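Local atomic coordinates of probable aspartate aminotransferase 2 (Methanococcus jannaschii, PDB entry 2Z61), a protein that catalyses transfer of an amino group from alanine to a furancarboxaldehyde phosphate, with pyridoxal 5'-phosphate as cofactor, supplying the furan precursor of methanofuran. Residues 72-77 with 265-270; 77-82 with 231-236; 81-86 with 191-196. All blocks are in the same frame, centred on the assembly; numbering follows the deposited sequence.

All three contacts use helix 69-82, read from its middle to its C-terminal end, and their chemistry changes along the way. Contact 1 is partly buried and apolar: one phenylalanine rests against K74 and I75. Contact 2 is wholly buried, joining the helix, through Y79, to strand 232-235 of the large sheet, and it adds a single hydroxyl pair to ring and methyl packing. Contact 3 lies where the helix runs out and is mostly polar, a lysine and a tyrosine facing a turn beside the cofactor site. Contacts 1 and 2 merge into continuous packing, I75 CD1 lying 3.4 Å from Y233 CD2; contacts 2 and 3 share D81 and K82.

Contact 1: 72-77 with 265-270; sequences REKISE and KAFEKE
F267, in the short link between helices 257-263 and 269-295, meets K74 and I75 of helix 69-82. Along 265-270 the chain first makes a 3-10 turn, in which K265 O receives the backbone N of E268 and also the hydroxyl of T271. K265 itself points away from helix 69-82, and A266, small enough for a buried place, packs on F220 and Y224. Next comes F267, with CG anti to its own carbonyl carbon (chi1 -49°), a setting that carries the ring out to the helix. The carbonyl carbon of K74 sits over one ring face, and CZ approaches CG1 of I75 at 3.9 Å. In this class I aminotransferase fold, helix 69-82 lies on the large mixed sheet; I75 touches I92 and I94 there, so a branched aliphatic side chain serves sheet and phenylalanine at once. K74 suits its partly exposed place: its CB packs 3.7 Å from CD1 and CE1 of F267, while a turn about CB-CG (chi2 -68°) leads the amine away. E268 then stands at the N-cap of helix 269-295, its OE2 5.8 Å from K74 NZ, opposite charges close by but not in contact.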
ATOM      1  N   ARG A  72       5.657  12.269 -12.858  1.00 23.30           N
ATOM      2  CA  ARG A  72       4.372  12.888 -13.131  1.00 27.49           C
ATOM      3  C   ARG A  72       4.410  13.716 -14.420  1.00 27.76           C
ATOM      4  O   ARG A  72       3.422  13.784 -15.149  1.00 29.54           O
ATOM      5  CB  ARG A  72       3.936  13.738 -11.931  1.00 26.30           C
ATOM      6  CG  ARG A  72       3.668  12.899 -10.683  1.00 24.54           C
ATOM      7  CD  ARG A  72       3.124  13.726  -9.514  1.00 24.23           C
ATOM      8  NE  ARG A  72       4.180  14.408  -8.767  1.00 25.81           N
ATOM      9  CZ  ARG A  72       4.211  15.721  -8.556  1.00 28.61           C
ATOM     10  NH1 ARG A  72       3.251  16.494  -9.041  1.00 24.21           N
ATOM     11  NH2 ARG A  72       5.192  16.259  -7.845  1.00 29.18           N
ATOM     12  N   GLU A  73       5.553  14.327 -14.714  1.00 28.53           N
ATOM     13  CA  GLU A  73       5.663  15.111 -15.938  1.00 30.59           C
ATOM     14  C   GLU A  73       5.606  14.199 -17.155  1.00 31.23           C
ATOM     15  O   GLU A  73       4.899  14.492 -18.117  1.00 31.83           O
ATOM     16  CB  GLU A  73       6.954  15.928 -15.952  1.00 31.31           C
ATOM     17  CG  GLU A  73       6.982  17.017 -14.895  1.00 38.23           C
ATOM     18  CD  GLU A  73       8.241  17.858 -14.963  1.00 41.75           C
ATOM     19  OE1 GLU A  73       9.339  17.276 -15.099  1.00 47.59           O
ATOM     20  OE2 GLU A  73       8.135  19.098 -14.862  1.00 42.37           O
ATOM     21  N   LYS A  74       6.337  13.088 -17.112  1.00 30.67           N
ATOM     22  CA  LYS A  74       6.329  12.145 -18.222  1.00 31.19           C
ATOM     23  C   LYS A  74       4.923  11.585 -18.482  1.00 31.59           C
ATOM     24  O   LYS A  74       4.500  11.469 -19.633  1.00 32.07           O
ATOM     25  CB  LYS A  74       7.298  10.996 -17.946  1.00 32.25           C
ATOM     26  CG  LYS A  74       8.766  11.384 -18.044  1.00 39.03           C
ATOM     27  CD  LYS A  74       9.164  11.722 -19.470  1.00 45.58           C
ATOM     28  CE  LYS A  74      10.546  12.362 -19.522  1.00 50.50           C
ATOM     29  NZ  LYS A  74      11.576  11.569 -18.787  1.00 55.17           N
ATOM     30  N   ILE A  75       4.200  11.239 -17.422  1.00 29.17           N
ATOM     31  CA  ILE A  75       2.852  10.699 -17.589  1.00 27.31           C
ATOM     32  C   ILE A  75       1.957  11.775 -18.193  1.00 29.27           C
ATOM     33  O   ILE A  75       1.127  11.501 -19.061  1.00 30.45           O
ATOM     34  CB  ILE A  75       2.262  10.234 -16.240  1.00 25.18           C
ATOM     35  CG1 ILE A  75       3.012   8.985 -15.759  1.00 25.95           C
ATOM     36  CG2 ILE A  75       0.762   9.954 -16.394  1.00 25.51           C
ATOM     37  CD1 ILE A  75       2.675   8.558 -14.335  1.00 21.99           C
ATOM     38  N   SER A  76       2.139  12.999 -17.712  1.00 31.95           N
ATOM     39  CA  SER A  76       1.401  14.153 -18.189  1.00 36.00           C
ATOM     40  C   SER A  76       1.644  14.305 -19.696  1.00 37.53           C
ATOM     41  O   SER A  76       0.702  14.437 -20.474  1.00 37.40           O
ATOM     42  CB  SER A  76       1.874  15.400 -17.440  1.00 37.44           C
ATOM     43  OG  SER A  76       1.344  16.577 -18.014  1.00 39.99           O
ATOM     44  N   GLU A  77       2.910  14.267 -20.105  1.00 38.95           N
ATOM     45  CA  GLU A  77       3.248  14.395 -21.518  1.00 41.01           C
ATOM     46  C   GLU A  77       2.654  13.238 -22.316  1.00 41.14           C
ATOM     47  O   GLU A  77       2.258  13.409 -23.470  1.00 43.14           O
ATOM     48  CB  GLU A  77       4.768  14.424 -21.711  1.00 43.76           C
ATOM     49  CG  GLU A  77       5.468  15.534 -20.940  1.00 52.47           C
ATOM     50  CD  GLU A  77       6.973  15.566 -21.171  1.00 58.42           C
ATOM     51  OE1 GLU A  77       7.611  14.490 -21.127  1.00 61.74           O
ATOM     52  OE2 GLU A  77       7.521  16.669 -21.389  1.00 59.61           O
ATOM     53  N   LYS A 265      12.066   5.137 -17.405  1.00 30.03           N
ATOM     54  CA  LYS A 265      12.518   4.495 -18.634  1.00 31.55           C
ATOM     55  C   LYS A 265      11.409   3.789 -19.426  1.00 32.36           C
ATOM     56  O   LYS A 265      11.645   3.271 -20.515  1.00 29.28           O
ATOM     57  CB  LYS A 265      13.648   3.509 -18.319  1.00 33.41           C
ATOM     58  CG  LYS A 265      14.952   4.193 -17.922  1.00 32.68           C
ATOM     59  CD  LYS A 265      15.468   5.060 -19.066  1.00 38.00           C
ATOM     60  CE  LYS A 265      16.640   5.926 -18.631  1.00 42.46           C
ATOM     61  NZ  LYS A 265      16.224   7.004 -17.694  1.00 48.02           N
ATOM     62  N   ALA A 266      10.196   3.785 -18.889  1.00 32.41           N
ATOM     63  CA  ALA A 266       9.090   3.133 -19.577  1.00 33.95           C
ATOM     64  C   ALA A 266       8.677   3.908 -20.827  1.00 33.68           C
ATOM     65  O   ALA A 266       8.051   3.353 -21.724  1.00 33.34           O
ATOM     66  CB  ALA A 266       7.898   2.992 -18.637  1.00 33.36           C
ATOM     67  N   PHE A 267       9.040   5.184 -20.885  1.00 35.00           N
ATOM     68  CA  PHE A 267       8.677   6.025 -22.020  1.00 37.62           C
ATOM     69  C   PHE A 267       9.815   6.190 -23.016  1.00 39.80           C
ATOM     70  O   PHE A 267       9.839   7.140 -23.790  1.00 41.29           O
ATOM     71  CB  PHE A 267       8.229   7.402 -21.525  1.00 35.39           C
ATOM     72  CG  PHE A 267       7.218   7.345 -20.416  1.00 37.13           C
ATOM     73  CD1 PHE A 267       7.613   7.477 -19.088  1.00 35.17           C
ATOM     74  CD2 PHE A 267       5.870   7.127 -20.697  1.00 36.33           C
ATOM     75  CE1 PHE A 267       6.684   7.394 -18.053  1.00 34.43           C
ATOM     76  CE2 PHE A 267       4.933   7.042 -19.669  1.00 36.70           C
ATOM     77  CZ  PHE A 267       5.341   7.176 -18.342  1.00 35.12           C
ATOM     78  N   GLU A 268      10.755   5.254 -22.993  1.00 41.51           N
ATOM     79  CA  GLU A 268      11.899   5.287 -23.889  1.00 41.60           C
ATOM     80  C   GLU A 268      11.570   4.519 -25.166  1.00 39.82           C
ATOM     81  O   GLU A 268      10.742   3.602 -25.155  1.00 36.54           O
ATOM     82  CB  GLU A 268      13.106   4.649 -23.204  1.00 47.68           C
ATOM     83  CG  GLU A 268      14.410   5.414 -23.370  1.00 54.65           C
ATOM     84  CD  GLU A 268      14.393   6.755 -22.660  1.00 58.74           C
ATOM     85  OE1 GLU A 268      15.433   7.448 -22.669  1.00 61.60           O
ATOM     86  OE2 GLU A 268      13.340   7.117 -22.094  1.00 61.61           O
ATOM     87  N   LYS A 269      12.221   4.900 -26.263  1.00 37.94           N
ATOM     88  CA  LYS A 269      12.012   4.245 -27.549  1.00 37.62           C
ATOM     89  C   LYS A 269      12.249   2.750 -27.420  1.00 35.05           C
ATOM     90  O   LYS A 269      11.423   1.947 -27.841  1.00 36.02           O
ATOM     91  CB  LYS A 269      12.974   4.802 -28.600  1.00 43.55           C
ATOM     92  CG  LYS A 269      12.817   6.283 -28.897  1.00 51.28           C
ATOM     93  CD  LYS A 269      11.492   6.599 -29.569  1.00 55.99           C
ATOM     94  CE  LYS A 269      11.415   8.080 -29.927  1.00 60.67           C
ATOM     95  NZ  LYS A 269      10.119   8.444 -30.564  1.00 63.42           N
ATOM     96  N   GLU A 270      13.384   2.371 -26.848  1.00 34.45           N
ATOM     97  CA  GLU A 270      13.687   0.958 -26.687  1.00 36.50           C
ATOM     98  C   GLU A 270      12.584   0.206 -25.939  1.00 36.25           C
ATOM     99  O   GLU A 270      12.206  -0.896 -26.333  1.00 35.50           O
ATOM    100  CB  GLU A 270      15.020   0.775 -25.956  1.00 39.12           C
ATOM    101  CG  GLU A 270      15.270  -0.668 -25.521  1.00 43.70           C
ATOM    102  CD  GLU A 270      15.264  -1.649 -26.686  1.00 48.93           C
ATOM    103  OE1 GLU A 270      15.184  -2.870 -26.438  1.00 53.42           O
ATOM    104  OE2 GLU A 270      15.350  -1.201 -27.850  1.00 51.77           O
TER

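Contact 2: 77-82 with 231-236; sequences ELYKDK and IGYVIS
Y79 and Y233 reach toward each other, hydroxyl to hydroxyl, in the buried layer between helix 69-82 and the seven-stranded mixed sheet of the aminotransferase large domain. Strand 232-235 runs antiparallel to both of its neighbours in that sheet, 92-95 and 214-219. Y233 and I235, two residues apart, turn their side chains to the same side of the strand, toward the helix.

Y79 starts at CB, packed 4.1 Å from the carbonyl oxygen of A85, beyond the end of the helix. With CG anti to its carbonyl carbon (chi1 -81°), the ring is sent down onto the sheet. Over the CE1-CZ side of one face stands the methyl CD1 of I235, a CH-pi contact 4.2 Å from the ring centroid and only 19° off the ring normal. At the edge there, near the plane of the ring, CE1 has the hydroxyl oxygen of Y233 beside it at 3.4 Å. L216 and N218 of strand 214-219 also touch this side chain.

Isoleucine suits position 235 because its long branch ends in a methyl that can settle on an aromatic face. Tyrosine suits 79 and 233 because each ring spans the apolar layer and brings a polar tip to the other, so that two buried hydroxyls share one hydrogen bond. In Y233, CG lies between backbone N and carbonyl carbon (chi1 62°), which turns the ring toward Y79. At the tip, the OH of Y79 and the OH of Y233 are hydrogen-bonded at 2.9 Å, and either may be the donor.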
ATOM      1  N   GLU A  77       2.910  14.267 -20.105  1.00 38.95           N
ATOM      2  CA  GLU A  77       3.248  14.395 -21.518  1.00 41.01           C
ATOM      3  C   GLU A  77       2.654  13.238 -22.316  1.00 41.14           C
ATOM      4  O   GLU A  77       2.258  13.409 -23.470  1.00 43.14           O
ATOM      5  CB  GLU A  77       4.768  14.424 -21.711  1.00 43.76           C
ATOM      6  CG  GLU A  77       5.468  15.534 -20.940  1.00 52.47           C
ATOM      7  CD  GLU A  77       6.973  15.566 -21.171  1.00 58.42           C
ATOM      8  OE1 GLU A  77       7.611  14.490 -21.127  1.00 61.74           O
ATOM      9  OE2 GLU A  77       7.521  16.669 -21.389  1.00 59.61           O
ATOM     10  N   LEU A  78       2.592  12.062 -21.698  1.00 38.63           N
ATOM     11  CA  LEU A  78       2.039  10.878 -22.354  1.00 36.69           C
ATOM     12  C   LEU A  78       0.583  11.100 -22.770  1.00 36.48           C
ATOM     13  O   LEU A  78       0.190  10.767 -23.894  1.00 34.45           O
ATOM     14  CB  LEU A  78       2.135   9.673 -21.407  1.00 36.79           C
ATOM     15  CG  LEU A  78       1.577   8.290 -21.786  1.00 38.62           C
ATOM     16  CD1 LEU A  78       0.069   8.311 -21.791  1.00 36.54           C
ATOM     17  CD2 LEU A  78       2.121   7.865 -23.139  1.00 38.38           C
ATOM     18  N   TYR A  79      -0.211  11.660 -21.862  1.00 34.81           N
ATOM     19  CA  TYR A  79      -1.620  11.909 -22.133  1.00 38.11           C
ATOM     20  C   TYR A  79      -1.858  13.008 -23.155  1.00 41.94           C
ATOM     21  O   TYR A  79      -2.845  12.974 -23.887  1.00 40.83           O
ATOM     22  CB  TYR A  79      -2.370  12.223 -20.835  1.00 34.97           C
ATOM     23  CG  TYR A  79      -2.744  10.970 -20.070  1.00 35.64           C
ATOM     24  CD1 TYR A  79      -1.762  10.191 -19.449  1.00 34.57           C
ATOM     25  CD2 TYR A  79      -4.060  10.521 -20.034  1.00 28.84           C
ATOM     26  CE1 TYR A  79      -2.084   8.989 -18.821  1.00 32.61           C
ATOM     27  CE2 TYR A  79      -4.395   9.320 -19.406  1.00 31.98           C
ATOM     28  CZ  TYR A  79      -3.401   8.560 -18.803  1.00 30.85           C
ATOM     29  OH  TYR A  79      -3.718   7.376 -18.190  1.00 31.35           O
ATOM     30  N   LYS A  80      -0.955  13.979 -23.207  1.00 47.10           N
ATOM     31  CA  LYS A  80      -1.087  15.062 -24.169  1.00 52.95           C
ATOM     32  C   LYS A  80      -0.729  14.561 -25.569  1.00 54.17           C
ATOM     33  O   LYS A  80      -1.131  15.156 -26.564  1.00 55.48           O
ATOM     34  CB  LYS A  80      -0.183  16.240 -23.784  1.00 55.41           C
ATOM     35  CG  LYS A  80      -0.477  16.828 -22.403  1.00 59.85           C
ATOM     36  CD  LYS A  80       0.143  18.218 -22.227  1.00 63.57           C
ATOM     37  CE  LYS A  80       1.651  18.231 -22.474  1.00 65.01           C
ATOM     38  NZ  LYS A  80       2.420  17.508 -21.420  1.00 65.10           N
ATOM     39  N   ASP A  81       0.014  13.460 -25.642  1.00 56.17           N
ATOM     40  CA  ASP A  81       0.412  12.902 -26.930  1.00 58.70           C
ATOM     41  C   ASP A  81      -0.526  11.804 -27.422  1.00 60.44           C
ATOM     42  O   ASP A  81      -0.942  11.814 -28.577  1.00 62.27           O
ATOM     43  CB  ASP A  81       1.836  12.343 -26.864  1.00 60.21           C
ATOM     44  CG  ASP A  81       2.854  13.381 -26.426  1.00 62.75           C
ATOM     45  OD1 ASP A  81       2.782  14.530 -26.906  1.00 65.00           O
ATOM     46  OD2 ASP A  81       3.735  13.043 -25.606  1.00 64.30           O
ATOM     47  N   LYS A  82      -0.856  10.852 -26.554  1.00 60.96           N
ATOM     48  CA  LYS A  82      -1.739   9.759 -26.952  1.00 60.96           C
ATOM     49  C   LYS A  82      -3.162  10.277 -27.141  1.00 60.56           C
ATOM     50  O   LYS A  82      -3.907   9.786 -27.990  1.00 59.69           O
ATOM     51  CB  LYS A  82      -1.710   8.641 -25.903  1.00 61.53           C
ATOM     52  CG  LYS A  82      -2.442   7.381 -26.337  1.00 66.27           C
ATOM     53  CD  LYS A  82      -2.380   6.291 -25.278  1.00 69.73           C
ATOM     54  CE  LYS A  82      -3.093   5.026 -25.749  1.00 71.24           C
ATOM     55  NZ  LYS A  82      -3.104   3.957 -24.707  1.00 74.05           N
ATOM     56  N   ILE A 231       3.465  -0.104  -8.458  1.00 19.80           N
ATOM     57  CA  ILE A 231       3.416   1.306  -8.786  1.00 19.08           C
ATOM     58  C   ILE A 231       2.359   1.616  -9.844  1.00 19.26           C
ATOM     59  O   ILE A 231       2.378   1.075 -10.947  1.00 18.97           O
ATOM     60  CB  ILE A 231       4.814   1.811  -9.233  1.00 20.41           C
ATOM     61  CG1 ILE A 231       4.692   3.233  -9.794  1.00 18.64           C
ATOM     62  CG2 ILE A 231       5.447   0.831 -10.246  1.00 19.16           C
ATOM     63  CD1 ILE A 231       6.038   3.881 -10.101  1.00 21.48           C
ATOM     64  N   GLY A 232       1.411   2.466  -9.462  1.00 19.33           N
ATOM     65  CA  GLY A 232       0.341   2.880 -10.356  1.00 19.62           C
ATOM     66  C   GLY A 232       0.140   4.375 -10.164  1.00 20.76           C
ATOM     67  O   GLY A 232       0.988   5.039  -9.566  1.00 18.99           O
ATOM     68  N   TYR A 233      -0.965   4.919 -10.660  1.00 20.66           N
ATOM     69  CA  TYR A 233      -1.215   6.332 -10.486  1.00 20.29           C
ATOM     70  C   TYR A 233      -2.685   6.692 -10.652  1.00 20.17           C
ATOM     71  O   TYR A 233      -3.456   5.961 -11.261  1.00 18.14           O
ATOM     72  CB  TYR A 233      -0.339   7.136 -11.455  1.00 20.95           C
ATOM     73  CG  TYR A 233      -0.604   6.865 -12.921  1.00 22.51           C
ATOM     74  CD1 TYR A 233      -1.759   7.342 -13.537  1.00 25.22           C
ATOM     75  CD2 TYR A 233       0.312   6.144 -13.698  1.00 22.11           C
ATOM     76  CE1 TYR A 233      -2.001   7.117 -14.892  1.00 24.69           C
ATOM     77  CE2 TYR A 233       0.078   5.912 -15.061  1.00 27.60           C
ATOM     78  CZ  TYR A 233      -1.083   6.409 -15.649  1.00 26.73           C
ATOM     79  OH  TYR A 233      -1.321   6.232 -16.990  1.00 25.76           O
ATOM     80  N   VAL A 234      -3.069   7.825 -10.082  1.00 21.00           N
ATOM     81  CA  VAL A 234      -4.445   8.279 -10.171  1.00 27.39           C
ATOM     82  C   VAL A 234      -4.455   9.702 -10.719  1.00 28.75           C
ATOM     83  O   VAL A 234      -3.595  10.511 -10.378  1.00 30.92           O
ATOM     84  CB  VAL A 234      -5.128   8.243  -8.788  1.00 27.38           C
ATOM     85  CG1 VAL A 234      -6.581   8.662  -8.906  1.00 26.80           C
ATOM     86  CG2 VAL A 234      -5.038   6.837  -8.213  1.00 30.05           C
ATOM     87  N   ILE A 235      -5.419   9.994 -11.583  1.00 27.38           N
ATOM     88  CA  ILE A 235      -5.535  11.329 -12.159  1.00 27.88           C
ATOM     89  C   ILE A 235      -6.951  11.856 -11.948  1.00 27.17           C
ATOM     90  O   ILE A 235      -7.924  11.128 -12.153  1.00 27.08           O
ATOM     91  CB  ILE A 235      -5.232  11.317 -13.667  1.00 27.18           C
ATOM     92  CG1 ILE A 235      -3.821  10.773 -13.912  1.00 29.62           C
ATOM     93  CG2 ILE A 235      -5.351  12.735 -14.225  1.00 31.17           C
ATOM     94  CD1 ILE A 235      -3.485  10.544 -15.377  1.00 26.93           C
ATOM     95  N   SER A 236      -7.062  13.114 -11.531  1.00 26.48           N
ATOM     96  CA  SER A 236      -8.363  13.734 -11.305  1.00 25.88           C
ATOM     97  C   SER A 236      -8.192  15.242 -11.088  1.00 27.69           C
ATOM     98  O   SER A 236      -7.109  15.777 -11.309  1.00 26.27           O
ATOM     99  CB  SER A 236      -9.041  13.093 -10.091  1.00 25.90           C
ATOM    100  OG  SER A 236     -10.337  13.627  -9.883  1.00 28.82           O
TER

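Contact 3: 81-86 with 191-196; sequences DKYKAD and IYNGLV
The type II beta turn from Y192 to L195, which belongs to the cofactor pocket, faces the end of helix 69-82 through N193 and G194. Y192, the first residue of the turn, hydrogen-bonds through its hydroxyl to O3 of the pyridoxal phosphate carried by residue 222, as the equivalent tyrosine does in other class I aminotransferases, and to the hydroxyl of Y308. The turn is closed by the bond from L195 N to Y192 O, 2.9 Å long. At its third position G194 has a phi of 103°, where a side chain would be pressed against the carbonyl oxygen of N193; glycine suits the place.

From the second position of the turn the side-chain amide of N193 meets Y83, the first residue to leave the helix. The two come from opposite directions, their planes nearly parallel, 17° apart. Y83 OH lies 3.0 Å from N193 OD1, which sits at the edge of the ring. K82 runs extended alongside, its CG 3.5 Å above the Y83 ring plane. Its poorly ordered, less certainly placed amine makes a weak hydrogen bond, NZ to Y83 OH, of 3.3 Å within 81-86. NZ stays 4.0 Å from N193 OD1, beyond hydrogen-bonding distance. The lysine charge would probably stabilise the partial negative charge on that oxygen, at most a weak attraction across the contact.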
ATOM      1  N   ASP A  81       0.014  13.460 -25.642  1.00 56.17           N
ATOM      2  CA  ASP A  81       0.412  12.902 -26.930  1.00 58.70           C
ATOM      3  C   ASP A  81      -0.526  11.804 -27.422  1.00 60.44           C
ATOM      4  O   ASP A  81      -0.942  11.814 -28.577  1.00 62.27           O
ATOM      5  CB  ASP A  81       1.836  12.343 -26.864  1.00 60.21           C
ATOM      6  CG  ASP A  81       2.854  13.381 -26.426  1.00 62.75           C
ATOM      7  OD1 ASP A  81       2.782  14.530 -26.906  1.00 65.00           O
ATOM      8  OD2 ASP A  81       3.735  13.043 -25.606  1.00 64.30           O
ATOM      9  N   LYS A  82      -0.856  10.852 -26.554  1.00 60.96           N
ATOM     10  CA  LYS A  82      -1.739   9.759 -26.952  1.00 60.96           C
ATOM     11  C   LYS A  82      -3.162  10.277 -27.141  1.00 60.56           C
ATOM     12  O   LYS A  82      -3.907   9.786 -27.990  1.00 59.69           O
ATOM     13  CB  LYS A  82      -1.710   8.641 -25.903  1.00 61.53           C
ATOM     14  CG  LYS A  82      -2.442   7.381 -26.337  1.00 66.27           C
ATOM     15  CD  LYS A  82      -2.380   6.291 -25.278  1.00 69.73           C
ATOM     16  CE  LYS A  82      -3.093   5.026 -25.749  1.00 71.24           C
ATOM     17  NZ  LYS A  82      -3.104   3.957 -24.707  1.00 74.05           N
ATOM     18  N   TYR A  83      -3.530  11.273 -26.344  1.00 60.00           N
ATOM     19  CA  TYR A  83      -4.847  11.889 -26.431  1.00 60.90           C
ATOM     20  C   TYR A  83      -4.591  13.390 -26.477  1.00 64.28           C
ATOM     21  O   TYR A  83      -3.516  13.847 -26.092  1.00 67.49           O
ATOM     22  CB  TYR A  83      -5.698  11.543 -25.203  1.00 55.79           C
ATOM     23  CG  TYR A  83      -5.675  10.078 -24.828  1.00 51.31           C
ATOM     24  CD1 TYR A  83      -4.679   9.567 -23.998  1.00 49.79           C
ATOM     25  CD2 TYR A  83      -6.636   9.196 -25.321  1.00 49.53           C
ATOM     26  CE1 TYR A  83      -4.638   8.218 -23.664  1.00 46.26           C
ATOM     27  CE2 TYR A  83      -6.607   7.845 -24.994  1.00 46.72           C
ATOM     28  CZ  TYR A  83      -5.605   7.364 -24.165  1.00 46.38           C
ATOM     29  OH  TYR A  83      -5.568   6.031 -23.832  1.00 45.84           O
ATOM     30  N   LYS A  84      -5.554  14.165 -26.953  1.00 66.99           N
ATOM     31  CA  LYS A  84      -5.347  15.604 -27.017  1.00 69.40           C
ATOM     32  C   LYS A  84      -5.737  16.266 -25.708  1.00 68.34           C
ATOM     33  O   LYS A  84      -6.188  17.409 -25.691  1.00 69.34           O
ATOM     34  CB  LYS A  84      -6.140  16.210 -28.177  1.00 72.10           C
ATOM     35  CG  LYS A  84      -5.507  15.966 -29.542  1.00 76.09           C
ATOM     36  CD  LYS A  84      -6.242  16.723 -30.642  1.00 78.11           C
ATOM     37  CE  LYS A  84      -5.573  16.518 -31.994  1.00 79.25           C
ATOM     38  NZ  LYS A  84      -6.323  17.171 -33.105  1.00 80.35           N
ATOM     39  N   ALA A  85      -5.551  15.545 -24.609  1.00 67.65           N
ATOM     40  CA  ALA A  85      -5.893  16.065 -23.293  1.00 67.00           C
ATOM     41  C   ALA A  85      -4.659  16.558 -22.548  1.00 66.08           C
ATOM     42  O   ALA A  85      -3.682  15.825 -22.393  1.00 67.87           O
ATOM     43  CB  ALA A  85      -6.594  14.989 -22.478  1.00 66.70           C
ATOM     44  N   ASP A  86      -4.703  17.806 -22.092  1.00 63.74           N
ATOM     45  CA  ASP A  86      -3.585  18.373 -21.356  1.00 61.96           C
ATOM     46  C   ASP A  86      -3.862  18.264 -19.860  1.00 58.57           C
ATOM     47  O   ASP A  86      -4.907  18.702 -19.371  1.00 57.72           O
ATOM     48  CB  ASP A  86      -3.366  19.835 -21.751  1.00 66.61           C
ATOM     49  CG  ASP A  86      -4.597  20.687 -21.536  1.00 70.35           C
ATOM     50  OD1 ASP A  86      -5.634  20.412 -22.177  1.00 72.69           O
ATOM     51  OD2 ASP A  86      -4.527  21.631 -20.721  1.00 72.13           O
ATOM     52  N   ILE A 191      -6.275   0.130 -16.207  1.00 18.91           N
ATOM     53  CA  ILE A 191      -5.043  -0.627 -16.015  1.00 20.00           C
ATOM     54  C   ILE A 191      -4.621  -1.529 -17.188  1.00 17.03           C
ATOM     55  O   ILE A 191      -3.436  -1.817 -17.349  1.00 20.18           O
ATOM     56  CB  ILE A 191      -5.109  -1.462 -14.688  1.00 25.99           C
ATOM     57  CG1 ILE A 191      -3.692  -1.799 -14.221  1.00 27.48           C
ATOM     58  CG2 ILE A 191      -5.941  -2.739 -14.882  1.00 23.44           C
ATOM     59  CD1 ILE A 191      -2.798  -0.585 -14.054  1.00 28.63           C
ATOM     60  N   TYR A 192      -5.571  -1.960 -18.007  1.00 14.97           N
ATOM     61  CA  TYR A 192      -5.260  -2.806 -19.164  1.00 19.60           C
ATOM     62  C   TYR A 192      -5.217  -2.023 -20.477  1.00 20.78           C
ATOM     63  O   TYR A 192      -5.039  -2.600 -21.554  1.00 21.75           O
ATOM     64  CB  TYR A 192      -6.279  -3.940 -19.310  1.00 17.84           C
ATOM     65  CG  TYR A 192      -6.256  -4.925 -18.170  1.00 21.63           C
ATOM     66  CD1 TYR A 192      -7.222  -4.888 -17.166  1.00 21.09           C
ATOM     67  CD2 TYR A 192      -5.253  -5.891 -18.087  1.00 20.87           C
ATOM     68  CE1 TYR A 192      -7.192  -5.796 -16.097  1.00 21.99           C
ATOM     69  CE2 TYR A 192      -5.210  -6.798 -17.028  1.00 23.76           C
ATOM     70  CZ  TYR A 192      -6.180  -6.742 -16.035  1.00 21.29           C
ATOM     71  OH  TYR A 192      -6.113  -7.619 -14.983  1.00 23.80           O
ATOM     72  N   ASN A 193      -5.399  -0.714 -20.392  1.00 22.55           N
ATOM     73  CA  ASN A 193      -5.382   0.125 -21.580  1.00 27.36           C
ATOM     74  C   ASN A 193      -4.020  -0.068 -22.243  1.00 24.44           C
ATOM     75  O   ASN A 193      -3.003  -0.193 -21.564  1.00 25.52           O
ATOM     76  CB  ASN A 193      -5.590   1.584 -21.177  1.00 32.54           C
ATOM     77  CG  ASN A 193      -6.346   2.371 -22.214  1.00 37.90           C
ATOM     78  OD1 ASN A 193      -6.260   3.598 -22.265  1.00 45.18           O
ATOM     79  ND2 ASN A 193      -7.086   1.667 -23.061  1.00 39.87           N
ATOM     80  N   GLY A 194      -3.995  -0.097 -23.570  1.00 22.94           N
ATOM     81  CA  GLY A 194      -2.739  -0.315 -24.264  1.00 23.02           C
ATOM     82  C   GLY A 194      -2.726  -1.753 -24.748  1.00 25.76           C
ATOM     83  O   GLY A 194      -2.136  -2.078 -25.777  1.00 27.35           O
ATOM     84  N   LEU A 195      -3.376  -2.627 -23.985  1.00 23.63           N
ATOM     85  CA  LEU A 195      -3.477  -4.028 -24.365  1.00 28.12           C
ATOM     86  C   LEU A 195      -4.776  -4.176 -25.147  1.00 28.00           C
ATOM     87  O   LEU A 195      -5.735  -4.791 -24.682  1.00 28.85           O
ATOM     88  CB  LEU A 195      -3.495  -4.917 -23.118  1.00 26.13           C
ATOM     89  CG  LEU A 195      -2.169  -4.932 -22.353  1.00 29.72           C
ATOM     90  CD1 LEU A 195      -2.271  -5.833 -21.138  1.00 26.42           C
ATOM     91  CD2 LEU A 195      -1.064  -5.404 -23.287  1.00 32.00           C
ATOM     92  N   VAL A 196      -4.804  -3.570 -26.330  1.00 31.89           N
ATOM     93  CA  VAL A 196      -5.972  -3.605 -27.210  1.00 32.85           C
ATOM     94  C   VAL A 196      -5.482  -4.033 -28.587  1.00 32.64           C
ATOM     95  O   VAL A 196      -4.561  -3.435 -29.132  1.00 32.25           O
ATOM     96  CB  VAL A 196      -6.653  -2.220 -27.263  1.00 32.79           C
ATOM     97  CG1 VAL A 196      -7.765  -2.212 -28.299  1.00 31.09           C
ATOM     98  CG2 VAL A 196      -7.220  -1.891 -25.892  1.00 30.61           C
TER